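Side-chain contacts in putative non-ribosomal peptide synthetase (Actinomadura parvosata subsp. kistnae, PDB 6M7L), which probably acts as a condensation domain of a non-ribosomal peptide synthetase, of a family that typically joins amino acid units carried on thiolation domains: residues A[115-120]-A[133-138]; A[275-280]-A[321-326]. One frame throughout, in Å; residues are numbered along the deposited sequence.

Contact 1: A[115-120]-A[133-138]; sequences ADRAGR and HLFPLT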
# COMPACT_ATOMS: atom_id res chain seq x y z
N ALA A 115 -14.83 12.79 18.01
CA ALA A 115 -13.88 13.61 18.76
C ALA A 115 -13.87 13.25 20.24
O ALA A 115 -12.80 13.11 20.84
CB ALA A 115 -14.20 15.09 18.57
N ASP A 116 -15.05 13.08 20.83
CA ASP A 116 -15.13 12.74 22.24
C ASP A 116 -14.50 11.39 22.52
O ASP A 116 -13.68 11.25 23.44
CB ASP A 116 -16.59 12.76 22.71
CG ASP A 116 -16.77 12.12 24.07
OD1 ASP A 116 -16.40 12.76 25.08
OD2 ASP A 116 -17.27 10.98 24.13
N ARG A 117 -14.88 10.37 21.75
CA ARG A 117 -14.36 9.03 21.99
C ARG A 117 -12.86 8.95 21.72
O ARG A 117 -12.16 8.17 22.37
CB ARG A 117 -15.10 8.01 21.13
CG ARG A 117 -16.60 7.93 21.39
CD ARG A 117 -16.91 7.56 22.83
NE ARG A 117 -18.31 7.15 22.99
CZ ARG A 117 -19.30 7.99 23.27
NH1 ARG A 117 -20.54 7.53 23.39
NH2 ARG A 117 -19.06 9.28 23.43
N ALA A 118 -12.36 9.74 20.77
CA ALA A 118 -10.92 9.74 20.51
C ALA A 118 -10.14 10.41 21.64
O ALA A 118 -8.98 10.07 21.87
CB ALA A 118 -10.62 10.44 19.18
N GLY A 119 -10.77 11.34 22.35
CA GLY A 119 -10.11 12.06 23.42
C GLY A 119 -10.24 11.46 24.80
O GLY A 119 -9.50 11.85 25.70
N ARG A 120 -11.16 10.51 24.98
CA ARG A 120 -11.37 9.92 26.30
C ARG A 120 -10.06 9.32 26.81
O ARG A 120 -9.44 8.50 26.11
CB ARG A 120 -12.45 8.84 26.25
CG ARG A 120 -13.87 9.37 26.16
CD ARG A 120 -14.88 8.24 26.31
NE ARG A 120 -16.24 8.74 26.44
CZ ARG A 120 -17.32 7.97 26.52
NH1 ARG A 120 -17.19 6.65 26.50
NH2 ARG A 120 -18.52 8.52 26.63
N HIS A 133 -15.07 1.92 19.12
CA HIS A 133 -16.40 2.50 19.28
C HIS A 133 -17.15 2.33 17.97
O HIS A 133 -16.82 2.97 16.96
CB HIS A 133 -16.31 3.98 19.66
CG HIS A 133 -15.31 4.26 20.74
ND1 HIS A 133 -15.67 4.38 22.07
CD2 HIS A 133 -13.97 4.42 20.69
CE1 HIS A 133 -14.58 4.62 22.79
NE2 HIS A 133 -13.54 4.65 21.98
N LEU A 134 -18.16 1.46 17.97
CA LEU A 134 -18.98 1.22 16.80
C LEU A 134 -20.20 2.13 16.84
O LEU A 134 -20.85 2.26 17.89
CB LEU A 134 -19.41 -0.24 16.73
CG LEU A 134 -20.30 -0.64 15.55
CD1 LEU A 134 -19.64 -0.26 14.23
CD2 LEU A 134 -20.59 -2.13 15.59
N PHE A 135 -20.51 2.76 15.71
CA PHE A 135 -21.61 3.72 15.60
C PHE A 135 -22.58 3.25 14.52
O PHE A 135 -22.40 3.58 13.34
CB PHE A 135 -21.09 5.12 15.31
CG PHE A 135 -20.17 5.65 16.37
CD1 PHE A 135 -20.68 6.25 17.51
CD2 PHE A 135 -18.79 5.55 16.23
CE1 PHE A 135 -19.83 6.74 18.50
CE2 PHE A 135 -17.94 6.04 17.21
CZ PHE A 135 -18.46 6.63 18.34
N PRO A 136 -23.60 2.48 14.88
CA PRO A 136 -24.59 2.03 13.88
C PRO A 136 -25.41 3.20 13.36
O PRO A 136 -26.03 3.93 14.13
CB PRO A 136 -25.45 1.03 14.66
CG PRO A 136 -24.62 0.64 15.84
CD PRO A 136 -23.81 1.85 16.19
N LEU A 137 -25.41 3.37 12.04
CA LEU A 137 -26.22 4.37 11.37
C LEU A 137 -27.47 3.77 10.74
O LEU A 137 -28.58 4.26 10.95
CB LEU A 137 -25.39 5.09 10.30
CG LEU A 137 -24.12 5.77 10.82
CD1 LEU A 137 -23.22 6.19 9.67
CD2 LEU A 137 -24.48 6.96 11.70
N THR A 138 -27.30 2.71 9.95
CA THR A 138 -28.38 1.87 9.46
C THR A 138 -27.97 0.41 9.66
O THR A 138 -26.90 0.12 10.21
CB THR A 138 -28.70 2.14 7.99
OG1 THR A 138 -27.64 1.62 7.17
CG2 THR A 138 -28.85 3.63 7.73

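Contact 2: A[275-280]-A[321-326]; sequences AVHAAL and LPVDLS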
# COMPACT_ATOMS: atom_id res chain seq x y z
N ALA A 275 16.16 22.69 2.51
CA ALA A 275 15.77 24.01 2.03
C ALA A 275 14.64 24.60 2.88
O ALA A 275 14.68 25.78 3.25
CB ALA A 275 15.35 23.94 0.57
N VAL A 276 13.63 23.79 3.20
CA VAL A 276 12.54 24.27 4.04
C VAL A 276 12.99 24.42 5.49
O VAL A 276 12.56 25.33 6.20
CB VAL A 276 11.32 23.33 3.92
CG1 VAL A 276 10.17 23.82 4.79
CG2 VAL A 276 10.88 23.23 2.47
N HIS A 277 13.87 23.52 5.94
CA HIS A 277 14.45 23.64 7.28
C HIS A 277 15.15 24.98 7.45
O HIS A 277 14.94 25.68 8.45
CB HIS A 277 15.41 22.48 7.52
CG HIS A 277 16.05 22.47 8.88
ND1 HIS A 277 15.83 23.45 9.82
CD2 HIS A 277 16.90 21.59 9.45
CE1 HIS A 277 16.52 23.18 10.91
NE2 HIS A 277 17.18 22.05 10.71
N ALA A 278 15.98 25.36 6.47
CA ALA A 278 16.69 26.63 6.56
C ALA A 278 15.72 27.80 6.54
O ALA A 278 15.85 28.74 7.33
CB ALA A 278 17.70 26.74 5.41
N ALA A 279 14.74 27.77 5.63
CA ALA A 279 13.76 28.84 5.56
C ALA A 279 12.99 28.98 6.87
O ALA A 279 12.87 30.09 7.42
CB ALA A 279 12.79 28.59 4.40
N LEU A 280 12.48 27.87 7.39
CA LEU A 280 11.74 27.90 8.65
C LEU A 280 12.62 28.40 9.79
O LEU A 280 12.17 29.15 10.66
CB LEU A 280 11.18 26.51 8.96
CG LEU A 280 10.18 26.36 10.11
CD1 LEU A 280 8.94 27.19 9.86
CD2 LEU A 280 9.82 24.89 10.29
N LEU A 321 17.06 19.10 15.59
CA LEU A 321 17.94 19.62 14.54
C LEU A 321 18.36 21.04 14.88
O LEU A 321 18.00 22.00 14.18
CB LEU A 321 17.25 19.56 13.17
CG LEU A 321 16.64 18.21 12.78
CD1 LEU A 321 15.89 18.32 11.46
CD2 LEU A 321 17.70 17.13 12.72
N PRO A 322 19.14 21.23 15.94
CA PRO A 322 19.53 22.59 16.35
C PRO A 322 20.45 23.23 15.33
O PRO A 322 21.46 22.64 14.92
CB PRO A 322 20.24 22.37 17.69
CG PRO A 322 20.75 20.98 17.61
CD PRO A 322 19.73 20.21 16.83
N VAL A 323 20.11 24.44 14.91
CA VAL A 323 20.88 25.20 13.95
C VAL A 323 21.30 26.51 14.60
O VAL A 323 20.47 27.22 15.17
CB VAL A 323 20.09 25.46 12.65
CG1 VAL A 323 20.79 26.50 11.80
CG2 VAL A 323 19.91 24.16 11.88
N ASP A 324 22.59 26.82 14.52
CA ASP A 324 23.13 28.07 15.05
C ASP A 324 23.13 29.11 13.94
O ASP A 324 23.80 28.94 12.92
CB ASP A 324 24.54 27.86 15.61
CG ASP A 324 25.06 29.08 16.34
OD1 ASP A 324 24.33 30.09 16.43
OD2 ASP A 324 26.20 29.03 16.84
N LEU A 325 22.37 30.19 14.15
CA LEU A 325 22.34 31.31 13.22
C LEU A 325 23.18 32.48 13.71
O LEU A 325 22.90 33.64 13.37
CB LEU A 325 20.90 31.75 12.97
CG LEU A 325 20.00 30.62 12.44
CD1 LEU A 325 18.58 31.09 12.23
CD2 LEU A 325 20.58 30.07 11.15
N SER A 326 24.22 32.20 14.50
CA SER A 326 25.12 33.23 14.99
C SER A 326 25.78 33.97 13.83
O SER A 326 25.85 33.47 12.70
CB SER A 326 26.18 32.63 15.91
OG SER A 326 25.62 32.19 17.13

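Contact 1: A[115-120]-A[133-138]
Arg117 lies across His133 and reaches Phe135, joining helix 110-119 to strand 130-136 in a beta-alpha-beta unit whose first strand is 100-102. The packed part is the aliphatic half of Arg117. Its CB sits 3.6 Å above the centroid of the His133 ring, only 1° off the normal, a CH-pi contact. The chain bends at chi2 (-60°), which brings Arg117 CD back to 3.5 Å from His133 ND1. Arg117 CG meets the Phe135 ring at its edge, 3.8 Å from Phe135 CZ. Leu110, Leu113 and Leu114 of the same helix also pack on Phe135. Glu101 of strand 100-102 ties the polar ends together: it bonds His133 ND1 and forms a salt bridge with Arg117 NH1. Replacing His133 with an alanine is likely to bare Arg117 CB and leave Glu101 and Arg131, which bonds His133 NE2, without their imidazole partner. The looser, solvent side belongs to Arg120, just past the helix. Arg120 NH1 stays 5.2 Å from His133 ND1. Its guanidinium lies over Arg117 CD instead. Asp116 OD2 holds both arginines, with Arg120 NE at 3.4 Å and Arg117 NH2 at 2.6 Å, the latter approaching nearly along the C-O axis of OD2.

Contact 2: A[275-280]-A[321-326]
His277 is the residue of helix 272-288 that meets Leu321 and Val323 of strand 317-324. Just before it, Val276 packs on Leu376 and Leu378 of strand 374-380. One position on, the His277 ring reaches strand 317-324. Its CG is anti to the backbone N (chi1 -179°), and the ring is carried out from the helix with NE2 and CE1 leading. His277 NE2 lies 3.5 Å from Leu321 CB. The CG2 methyl of Val323 comes 3.6 Å from His277 NE2, approaching the ring obliquely. Leu321 CD1 is a more distant neighbour, 4.0 Å from His277 CD2. The backbone Leu321 O lies in the plane of the ring at its edge, 3.6 Å from His277 NE2. The contact is thus mostly aliphatic carbon against an imidazole, and all three residues are buried. Within the condensation domain, the strand they touch pairs with strand 292-299 in a two-stranded antiparallel sheet, with backbone bonds from Leu321 to Ile295 and from Val323 to Val293. Helix 272-288 packs against this pair, and Ile295 also touches His277. Next along the helix, Ala278 turns to Phe331 and Ile334 of helix 331-346. Leu280 faces back to Val374. Past Val323 the chain ends its strand in an Asx turn. There Asp324 OD1 takes the backbone N of Ser326 at 2.9 Å, from above the carboxylate plane. Ser326 OG donates to the syn lone pair of Asp324 OD1, at 2.6 Å.

From the N terminus the chain lays down strand 45-53 and helix 58-71 before it reaches strand 100-102 and helix 110-119. Contact 1 then closes a loop of twelve residues, when strand 130-136 comes back to the end of that helix. It ties the helix to the mixed sheet that also holds strands 141-149, 45-53 and 395-399. Contact 2 opens later, on helix 272-288. It closes forty residues on, after the chain has run through strand 292-299, and ties that helix to the two-stranded sheet of 292-299 and 317-324. The two contacts follow in series and neither nest nor cross. The centres of contact 1 and contact 2 are 41 Å apart, on opposite sides of the chain's centre. The nearest atoms of contact 1 and contact 2 are about 27 Å apart.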